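Sugar ABC transporter (Agrobacterium radiobacter, PDB 4RXT) binds arabinose in the cleft between its two lobes and probably serves as the sugar-binding component of an ABC-type transporter. Local coordinates at residues A[16-21]-A[245-250]; A[64-69]-A[85-90]; A[196-201]-A[222-227]. All blocks are in the same frame, centred on the assembly; numbering follows the deposited sequence.

Contact 1: A[16-21]-A[245-250]; sequences SFYWQI and VVQDPY. With ARA (alpha-L-arabinopyranose), chain B.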
loop_
_atom_site.group_PDB
_atom_site.type_symbol
_atom_site.label_atom_id
_atom_site.label_comp_id
_atom_site.label_asym_id
_atom_site.label_seq_id
_atom_site.Cartn_x
_atom_site.Cartn_y
_atom_site.Cartn_z
ATOM N N SER A 16 9.637 5.699 3.705
ATOM C CA SER A 16 9.069 5.145 2.474
ATOM C C SER A 16 8.494 6.262 1.604
ATOM O O SER A 16 7.788 7.104 2.097
ATOM C CB SER A 16 7.938 4.178 2.865
ATOM O OG SER A 16 7.094 3.825 1.766
ATOM N N PHE A 17 8.795 6.250 0.306
ATOM C CA PHE A 17 8.244 7.261 -0.597
ATOM C C PHE A 17 6.725 7.279 -0.583
ATOM O O PHE A 17 6.113 8.335 -0.677
ATOM C CB PHE A 17 8.731 7.028 -2.007
ATOM C CG PHE A 17 8.266 8.050 -2.992
ATOM C CD1 PHE A 17 8.774 9.321 -2.967
ATOM C CD2 PHE A 17 7.320 7.717 -3.936
ATOM C CE1 PHE A 17 8.351 10.260 -3.907
ATOM C CE2 PHE A 17 6.896 8.618 -4.879
ATOM C CZ PHE A 17 7.396 9.903 -4.851
ATOM N N TYR A 18 6.112 6.104 -0.507
ATOM C CA TYR A 18 4.668 6.058 -0.466
ATOM C C TYR A 18 4.105 6.882 0.712
ATOM O O TYR A 18 3.188 7.692 0.545
ATOM C CB TYR A 18 4.219 4.616 -0.322
ATOM C CG TYR A 18 2.719 4.472 -0.244
ATOM C CD1 TYR A 18 1.930 4.398 -1.387
ATOM C CD2 TYR A 18 2.063 4.378 0.999
ATOM C CE1 TYR A 18 0.551 4.246 -1.302
ATOM C CE2 TYR A 18 0.687 4.249 1.070
ATOM C CZ TYR A 18 -0.063 4.142 -0.074
ATOM O OH TYR A 18 -1.434 3.993 -0.011
ATOM N N TRP A 19 4.653 6.630 1.902
ATOM C CA TRP A 19 4.195 7.361 3.101
ATOM C C TRP A 19 4.542 8.827 3.063
ATOM O O TRP A 19 3.844 9.636 3.632
ATOM C CB TRP A 19 4.686 6.704 4.416
ATOM C CG TRP A 19 4.087 5.350 4.573
ATOM C CD1 TRP A 19 4.721 4.169 4.457
ATOM C CD2 TRP A 19 2.698 5.065 4.669
ATOM N NE1 TRP A 19 3.822 3.135 4.511
ATOM C CE2 TRP A 19 2.565 3.667 4.660
ATOM C CE3 TRP A 19 1.561 5.851 4.775
ATOM C CZ2 TRP A 19 1.349 3.067 4.756
ATOM C CZ3 TRP A 19 0.352 5.253 4.881
ATOM C CH2 TRP A 19 0.257 3.881 4.863
ATOM N N GLN A 20 5.632 9.156 2.377
ATOM C CA GLN A 20 5.985 10.576 2.169
ATOM C C GLN A 20 4.947 11.301 1.300
ATOM O O GLN A 20 4.668 12.486 1.496
ATOM C CB GLN A 20 7.385 10.704 1.599
ATOM C CG GLN A 20 8.411 10.295 2.646
ATOM C CD GLN A 20 9.779 9.927 2.103
ATOM O OE1 GLN A 20 10.054 10.048 0.898
ATOM N NE2 GLN A 20 10.648 9.428 2.999
ATOM N N ILE A 21 4.308 10.579 0.397
ATOM C CA ILE A 21 3.214 11.164 -0.411
ATOM C C ILE A 21 2.018 11.433 0.500
ATOM O O ILE A 21 1.437 12.492 0.488
ATOM C CB ILE A 21 2.765 10.273 -1.587
ATOM C CG1 ILE A 21 3.904 10.074 -2.610
ATOM C CG2 ILE A 21 1.552 10.913 -2.285
ATOM C CD1 ILE A 21 3.644 8.937 -3.594
ATOM N N VAL A 245 -0.166 -1.441 -9.840
ATOM C CA VAL A 245 -1.468 -0.971 -9.318
ATOM C C VAL A 245 -1.215 0.245 -8.442
ATOM O O VAL A 245 -0.575 0.145 -7.405
ATOM C CB VAL A 245 -2.232 -2.039 -8.541
ATOM C CG1 VAL A 245 -3.614 -1.520 -8.124
ATOM C CG2 VAL A 245 -2.379 -3.323 -9.375
ATOM N N VAL A 246 -1.755 1.381 -8.864
ATOM C CA VAL A 246 -1.464 2.669 -8.233
ATOM C C VAL A 246 -2.691 3.136 -7.437
ATOM O O VAL A 246 -3.830 2.991 -7.877
ATOM C CB VAL A 246 -1.027 3.723 -9.277
ATOM C CG1 VAL A 246 -0.813 5.127 -8.687
ATOM C CG2 VAL A 246 0.264 3.245 -9.925
ATOM N N GLN A 247 -2.412 3.599 -6.224
ATOM C CA GLN A 247 -3.400 4.064 -5.275
ATOM C C GLN A 247 -3.404 5.588 -5.249
ATOM O O GLN A 247 -2.752 6.213 -6.073
ATOM C CB GLN A 247 -3.000 3.535 -3.898
ATOM C CG GLN A 247 -2.840 2.026 -3.788
ATOM C CD GLN A 247 -2.544 1.617 -2.361
ATOM O OE1 GLN A 247 -3.449 1.477 -1.513
ATOM N NE2 GLN A 247 -1.260 1.465 -2.057
ATOM N N ASP A 248 -4.123 6.189 -4.305
ATOM C CA ASP A 248 -4.137 7.654 -4.107
ATOM C C ASP A 248 -3.701 8.029 -2.687
ATOM O O ASP A 248 -4.495 8.539 -1.889
ATOM C CB ASP A 248 -5.498 8.292 -4.451
ATOM C CG ASP A 248 -5.403 9.790 -4.744
ATOM O OD1 ASP A 248 -4.354 10.410 -4.477
ATOM O OD2 ASP A 248 -6.442 10.327 -5.208
ATOM N N PRO A 249 -2.416 7.810 -2.370
ATOM C CA PRO A 249 -1.944 8.144 -1.045
ATOM C C PRO A 249 -2.049 9.635 -0.705
ATOM O O PRO A 249 -2.308 9.958 0.442
ATOM C CB PRO A 249 -0.468 7.696 -1.055
ATOM C CG PRO A 249 -0.093 7.601 -2.518
ATOM C CD PRO A 249 -1.390 7.108 -3.141
ATOM N N TYR A 250 -1.826 10.528 -1.680
ATOM C CA TYR A 250 -1.952 11.974 -1.419
ATOM C C TYR A 250 -3.331 12.302 -0.865
ATOM O O TYR A 250 -3.466 13.001 0.144
ATOM C CB TYR A 250 -1.678 12.787 -2.672
ATOM C CG TYR A 250 -1.582 14.276 -2.417
ATOM C CD1 TYR A 250 -0.372 14.840 -2.092
ATOM C CD2 TYR A 250 -2.713 15.093 -2.487
ATOM C CE1 TYR A 250 -0.249 16.221 -1.880
ATOM C CE2 TYR A 250 -2.632 16.456 -2.260
ATOM C CZ TYR A 250 -1.408 17.030 -1.954
ATOM O OH TYR A 250 -1.342 18.389 -1.749
HETATM C C1 ARA B . 1.591 0.583 0.170
HETATM C C2 ARA B . 0.500 -0.024 1.074
HETATM C C3 ARA B . 0.897 0.155 2.530
HETATM C C4 ARA B . 2.318 -0.369 2.798
HETATM C C5 ARA B . 3.061 -0.589 1.548
HETATM O O1 ARA B . 1.229 -0.229 -0.941
HETATM O O2 ARA B . -0.763 0.635 0.863
HETATM O O3 ARA B . -0.116 -0.454 3.348
HETATM O O4 ARA B . 2.333 -1.696 3.331
HETATM O O5 ARA B . 2.949 0.462 0.573
#
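Tyr18 and Pro249 meet because the phenol's CG lies anti to its backbone N (chi1 179°), which carries the ring off the start of helix 17-33 and across to the Gln247-Pro249 turn. On the other side, Gln247 places CG anti to its carbonyl carbon and stays extended beyond it, reaching the same ring. This is the sugar cleft of a two-lobed periplasmic binding protein, where the first turn of one helix faces the passage from strand 243-246 into helix 249-264.

The ring of Tyr18 is sandwiched: ARA C1 sits 3.7 Å above the centre of one face, while Pro249 packs over the opposite face in a CH-pi contact, CB 3.9 Å from the Tyr18 ring centroid. The Gln247 amide plane is tilted 17° from that ring, and its NE2 approaches Tyr18 OH to 3.3 Å at an angle too poor for a hydrogen bond. Both groups are satisfied elsewhere: Tyr18 OH bonds Asp93, and Gln247 OE1 bonds Thr107. With Asp227 OD1 also taking a hydrogen bond from Gln247 NE2, the amide is held at both ends, which fixes its orientation in this complex.

Farther from the sugar the contact turns apolar. Ile21 sends CG2 to Pro249 CG at 3.7 Å and to Tyr250 CB at 3.8 Å, continuing the packing of the two helix starts. At the sugar end, Gln247 NE2 donates to ARA O2 over 3.1 Å in a nearly straight bond, 170° at the hydrogen.

Contact 2: A[64-69]-A[85-90]; sequences AAIVIS and KSVPII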
loop_
_atom_site.group_PDB
_atom_site.type_symbol
_atom_site.label_atom_id
_atom_site.label_comp_id
_atom_site.label_asym_id
_atom_site.label_seq_id
_atom_site.Cartn_x
_atom_site.Cartn_y
_atom_site.Cartn_z
ATOM N N ALA A 64 -6.925 17.052 18.905
ATOM C CA ALA A 64 -8.359 17.059 18.535
ATOM C C ALA A 64 -8.818 15.796 17.831
ATOM O O ALA A 64 -9.997 15.407 17.886
ATOM C CB ALA A 64 -8.671 18.270 17.659
ATOM N N ALA A 65 -7.882 15.191 17.105
ATOM C CA ALA A 65 -8.144 13.956 16.407
ATOM C C ALA A 65 -6.788 13.371 15.984
ATOM O O ALA A 65 -5.773 14.068 16.060
ATOM C CB ALA A 65 -9.036 14.209 15.208
ATOM N N ILE A 66 -6.799 12.126 15.542
ATOM C CA ILE A 66 -5.618 11.460 15.016
ATOM C C ILE A 66 -5.978 10.716 13.737
ATOM O O ILE A 66 -7.037 10.060 13.664
ATOM C CB ILE A 66 -5.015 10.444 16.051
ATOM C CG1 ILE A 66 -4.411 11.184 17.256
ATOM C CG2 ILE A 66 -3.970 9.528 15.398
ATOM C CD1 ILE A 66 -4.222 10.312 18.484
ATOM N N VAL A 67 -5.094 10.837 12.748
ATOM C CA VAL A 67 -5.151 10.027 11.533
ATOM C C VAL A 67 -4.056 8.988 11.623
ATOM O O VAL A 67 -2.914 9.303 11.925
ATOM C CB VAL A 67 -4.963 10.858 10.243
ATOM C CG1 VAL A 67 -4.970 9.965 8.993
ATOM C CG2 VAL A 67 -6.043 11.928 10.154
ATOM N N ILE A 68 -4.396 7.732 11.382
ATOM C CA ILE A 68 -3.417 6.655 11.442
ATOM C C ILE A 68 -3.587 5.639 10.320
ATOM O O ILE A 68 -4.713 5.305 9.944
ATOM C CB ILE A 68 -3.434 5.939 12.824
ATOM C CG1 ILE A 68 -2.359 4.865 12.959
ATOM C CG2 ILE A 68 -4.815 5.360 13.163
ATOM C CD1 ILE A 68 -2.059 4.443 14.376
ATOM N N SER A 69 -2.440 5.152 9.825
ATOM C CA SER A 69 -2.379 3.963 8.949
ATOM C C SER A 69 -1.886 2.792 9.796
ATOM O O SER A 69 -0.710 2.611 9.930
ATOM C CB SER A 69 -1.442 4.189 7.744
ATOM O OG SER A 69 -0.135 4.414 8.210
ATOM N N LYS A 85 -11.120 6.054 23.167
ATOM C CA LYS A 85 -11.788 6.443 24.433
ATOM C C LYS A 85 -11.600 7.906 24.793
ATOM O O LYS A 85 -12.374 8.465 25.550
ATOM C CB LYS A 85 -11.340 5.572 25.596
ATOM C CG LYS A 85 -11.803 4.143 25.416
ATOM C CD LYS A 85 -11.265 3.192 26.450
ATOM C CE LYS A 85 -11.709 1.770 26.126
ATOM N NZ LYS A 85 -11.610 0.856 27.318
ATOM N N SER A 86 -10.563 8.517 24.250
ATOM C CA SER A 86 -10.334 9.948 24.473
ATOM C C SER A 86 -10.126 10.859 23.245
ATOM O O SER A 86 -10.235 12.074 23.360
ATOM C CB SER A 86 -9.143 10.104 25.418
ATOM O OG SER A 86 -7.924 9.795 24.775
ATOM N N VAL A 87 -9.806 10.283 22.087
ATOM C CA VAL A 87 -9.519 11.029 20.855
ATOM C C VAL A 87 -10.204 10.346 19.655
ATOM O O VAL A 87 -10.089 9.135 19.507
ATOM C CB VAL A 87 -7.981 11.052 20.592
ATOM C CG1 VAL A 87 -7.634 11.839 19.336
ATOM C CG2 VAL A 87 -7.227 11.652 21.776
ATOM N N PRO A 88 -10.919 11.097 18.797
ATOM C CA PRO A 88 -11.421 10.440 17.578
ATOM C C PRO A 88 -10.303 10.049 16.624
ATOM O O PRO A 88 -9.380 10.853 16.366
ATOM C CB PRO A 88 -12.322 11.478 16.910
ATOM C CG PRO A 88 -12.024 12.740 17.573
ATOM C CD PRO A 88 -11.286 12.513 18.855
ATOM N N ILE A 89 -10.459 8.850 16.065
ATOM C CA ILE A 89 -9.426 8.216 15.239
ATOM C C ILE A 89 -9.988 8.012 13.857
ATOM O O ILE A 89 -11.052 7.450 13.678
ATOM C CB ILE A 89 -8.954 6.857 15.812
ATOM C CG1 ILE A 89 -8.680 6.952 17.330
ATOM C CG2 ILE A 89 -7.765 6.295 15.018
ATOM C CD1 ILE A 89 -7.563 7.896 17.710
ATOM N N ILE A 90 -9.260 8.533 12.872
ATOM C CA ILE A 90 -9.579 8.368 11.469
ATOM C C ILE A 90 -8.512 7.431 10.896
ATOM O O ILE A 90 -7.295 7.672 11.046
ATOM C CB ILE A 90 -9.601 9.738 10.741
ATOM C CG1 ILE A 90 -10.894 10.533 11.069
ATOM C CG2 ILE A 90 -9.435 9.556 9.242
ATOM C CD1 ILE A 90 -11.082 10.887 12.546
#
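Ile66 packs against Ile89 and Val87 where strand 66-68 runs parallel to strand 89-92, the two strands of a beta-alpha-beta unit that crosses over through helix 77-84. Followed outward, the Ile66 side chain begins with CB 4.0 Å from Ile89 CD1. Ile66 CG1 then comes within 3.9 Å of Val87 CG1, and Ile66 CD1 at the tip rests 3.8 Å from Val87 CG1 while remaining near Ile89 CD1. The side chains of Ile66 and Ile89 lie side by side and point the same way; Val87 crosses Ile66 at about a right angle.

Farther along, Ile68 CG2 meets Ile89 CG2 at 3.6 Å. This methyl lies between the backbone N and the carbonyl carbon of Ile68, because chi1 of -176° sends CG1 anti to the N. Val67 and Ile90 occupy the other face of the sheet, where helix 249-264 reaches Val67 through Ile257; helix 48-60 lies against Ile66.

Three backbone bonds fix the register: Ile66 N to Pro88 O at 3.0 Å, Ile90 N to Ile66 O at 2.8 Å, and Ile68 N to Ile90 O at 2.9 Å. Ile66 thus uses both its N-H and its carbonyl toward segment 85-90, to Pro88 just ahead of the strand and to Ile90 within it, the alternation expected of parallel pairing. The chemistry implies a division of labour: main-chain polar groups set the alignment, while branched aliphatic side chains fill the buried interface.

Contact 3: A[196-201]-A[222-227]; sequences GVFASN and KVIGFD. With ARA (alpha-L-arabinopyranose), chain B.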
loop_
_atom_site.group_PDB
_atom_site.type_symbol
_atom_site.label_atom_id
_atom_site.label_comp_id
_atom_site.label_asym_id
_atom_site.label_seq_id
_atom_site.Cartn_x
_atom_site.Cartn_y
_atom_site.Cartn_z
ATOM N N GLY A 196 5.676 -15.444 -13.827
ATOM C CA GLY A 196 4.931 -14.319 -13.304
ATOM C C GLY A 196 5.071 -14.119 -11.804
ATOM O O GLY A 196 5.201 -15.088 -11.045
ATOM N N VAL A 197 4.999 -12.866 -11.365
ATOM C CA VAL A 197 5.148 -12.491 -9.983
ATOM C C VAL A 197 4.237 -11.325 -9.648
ATOM O O VAL A 197 4.182 -10.341 -10.419
ATOM C CB VAL A 197 6.598 -12.002 -9.674
ATOM C CG1 VAL A 197 6.784 -11.726 -8.185
ATOM C CG2 VAL A 197 7.652 -12.963 -10.215
ATOM N N PHE A 198 3.540 -11.445 -8.509
ATOM C CA PHE A 198 2.823 -10.309 -7.894
ATOM C C PHE A 198 3.600 -9.836 -6.672
ATOM O O PHE A 198 3.793 -10.584 -5.734
ATOM C CB PHE A 198 1.378 -10.745 -7.525
ATOM C CG PHE A 198 0.576 -9.683 -6.839
ATOM C CD1 PHE A 198 0.682 -8.342 -7.181
ATOM C CD2 PHE A 198 -0.317 -10.036 -5.842
ATOM C CE1 PHE A 198 -0.075 -7.373 -6.550
ATOM C CE2 PHE A 198 -1.089 -9.071 -5.198
ATOM C CZ PHE A 198 -0.980 -7.739 -5.548
ATOM N N ALA A 199 4.079 -8.587 -6.744
ATOM C CA ALA A 199 4.841 -7.858 -5.693
ATOM C C ALA A 199 3.913 -6.789 -5.131
ATOM O O ALA A 199 3.663 -5.769 -5.747
ATOM C CB ALA A 199 6.098 -7.219 -6.288
ATOM N N SER A 200 3.341 -7.068 -3.955
ATOM C CA SER A 200 2.075 -6.416 -3.614
ATOM C C SER A 200 2.139 -5.054 -2.896
ATOM O O SER A 200 1.125 -4.583 -2.389
ATOM C CB SER A 200 1.216 -7.337 -2.793
ATOM O OG SER A 200 1.881 -7.599 -1.578
ATOM N N ASN A 201 3.322 -4.445 -2.846
ATOM C CA ASN A 201 3.427 -3.055 -2.408
ATOM C C ASN A 201 4.665 -2.397 -3.046
ATOM O O ASN A 201 5.427 -3.057 -3.737
ATOM C CB ASN A 201 3.388 -2.951 -0.870
ATOM C CG ASN A 201 4.743 -3.203 -0.212
ATOM O OD1 ASN A 201 5.577 -3.952 -0.731
ATOM N ND2 ASN A 201 4.970 -2.572 0.914
ATOM N N LYS A 222 7.164 -11.863 -15.943
ATOM C CA LYS A 222 6.298 -10.700 -15.889
ATOM C C LYS A 222 5.993 -10.345 -14.465
ATOM O O LYS A 222 5.515 -11.209 -13.697
ATOM C CB LYS A 222 5.001 -10.945 -16.677
ATOM C CG LYS A 222 5.199 -11.055 -18.204
ATOM C CD LYS A 222 6.323 -10.145 -18.745
ATOM C CE LYS A 222 6.034 -9.339 -19.963
ATOM N NZ LYS A 222 7.384 -8.976 -20.500
ATOM N N VAL A 223 6.221 -9.089 -14.099
ATOM C CA VAL A 223 5.994 -8.606 -12.727
ATOM C C VAL A 223 4.867 -7.616 -12.682
ATOM O O VAL A 223 4.851 -6.680 -13.460
ATOM C CB VAL A 223 7.255 -7.899 -12.177
ATOM C CG1 VAL A 223 7.000 -7.383 -10.761
ATOM C CG2 VAL A 223 8.451 -8.850 -12.210
ATOM N N ILE A 224 3.880 -7.857 -11.816
ATOM C CA ILE A 224 2.907 -6.861 -11.450
ATOM C C ILE A 224 3.220 -6.364 -10.047
ATOM O O ILE A 224 3.333 -7.153 -9.134
ATOM C CB ILE A 224 1.437 -7.328 -11.546
ATOM C CG1 ILE A 224 1.130 -7.784 -12.974
ATOM C CG2 ILE A 224 0.482 -6.240 -11.061
ATOM C CD1 ILE A 224 1.106 -6.687 -14.046
ATOM N N GLY A 225 3.397 -5.058 -9.900
ATOM C CA GLY A 225 3.649 -4.473 -8.602
ATOM C C GLY A 225 2.536 -3.522 -8.183
ATOM O O GLY A 225 1.445 -3.496 -8.772
ATOM N N PHE A 226 2.825 -2.793 -7.116
ATOM C CA PHE A 226 1.940 -1.781 -6.565
ATOM C C PHE A 226 2.742 -0.480 -6.408
ATOM O O PHE A 226 3.975 -0.494 -6.140
ATOM C CB PHE A 226 1.430 -2.197 -5.172
ATOM C CG PHE A 226 -0.044 -2.519 -5.092
ATOM C CD1 PHE A 226 -0.527 -3.735 -5.582
ATOM C CD2 PHE A 226 -0.938 -1.643 -4.508
ATOM C CE1 PHE A 226 -1.869 -4.060 -5.525
ATOM C CE2 PHE A 226 -2.298 -1.974 -4.436
ATOM C CZ PHE A 226 -2.752 -3.189 -4.933
ATOM N N ASP A 227 2.018 0.641 -6.523
ATOM C CA ASP A 227 2.492 1.965 -6.173
ATOM C C ASP A 227 3.479 2.487 -7.214
ATOM O O ASP A 227 3.626 1.928 -8.287
ATOM C CB ASP A 227 3.088 1.971 -4.746
ATOM C CG ASP A 227 2.109 1.401 -3.720
ATOM O OD1 ASP A 227 0.899 1.794 -3.765
ATOM O OD2 ASP A 227 2.573 0.575 -2.905
HETATM C C1 ARA B . 1.591 0.583 0.170
HETATM C C2 ARA B . 0.500 -0.024 1.074
HETATM C C3 ARA B . 0.897 0.155 2.530
HETATM C C4 ARA B . 2.318 -0.369 2.798
HETATM C C5 ARA B . 3.061 -0.589 1.548
HETATM O O1 ARA B . 1.229 -0.229 -0.941
HETATM O O2 ARA B . -0.763 0.635 0.863
HETATM O O3 ARA B . -0.116 -0.454 3.348
HETATM O O4 ARA B . 2.333 -1.696 3.331
HETATM O O5 ARA B . 2.949 0.462 0.573
#
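Phe198, within a pair of parallel strands, reaches forward to Phe226 at their end: Phe198 CZ is 3.8 Å from Phe226 CE1, which lies at the edge of the Phe198 ring and near its plane. The tightly packed part is the paired region of this Rossmann-like lobe, from Gly196 to Ala199 and Lys222 to Ile224. The axes of the short segments approach to 4.7 Å and diverge by 16°. Val197 N bonds Lys222 O, Ile224 N bonds Val197 O, and Ala199 N bonds Ile224 O, each at 2.9 Å; the last is nearly straight at 172°. Beyond Ala199 this regular pairing gives way to loop and side-chain contacts. Phe226 CB packs 3.5 Å from Asn201 CA, and the ring lies obliquely to Ser200 O, a carbonyl that accepts from Arg150.

The looser margin is the side chain of partly exposed Lys222, whose amine bonds Ser218 O, outside the pair. The far end, by contrast, is buried against the sugar. Asp227 OD2 accepts a short bond, 2.5 Å, from ARA O1. Asn201 also lines this pocket; its OD1 bonds Met204 N and so caps helix 202-214, steadying the side chain beside the ligand.

Helices cover both faces of the sheet. Val197 and Val223 face helix 202-214, the connection of this beta-alpha-beta unit, whereas Phe198 and Ile224 point to helix 109-128, and the Phe198 ring also stacks with Phe154 of helix 145-161; strand 133-139 flanks the pair beyond 194-199, and strand 243-246 lies beyond 222-226.

Contacts 2 and 3 are corresponding strand pairs in two different sheets, on opposite sides of the chain's centre and about 32 Å apart between centres. In sequence, contact 2 closes before contact 3 opens, and both fall between the two segments of contact 1. Contact 1 is about 21 Å from contact 2 and 16 Å from contact 3, centre to centre. It touches each: Trp19 CH2 packs on Ser69 CB at 3.4 Å, and Val245 O lies 2.8 Å from Asp227 N, a probable hydrogen bond between neighbouring segments of one sheet. Contact 1 spans both lobes and contact 3 one; both reach the arabinose, which therefore lies between the lobes, consistent with ligand-bound closure in this family.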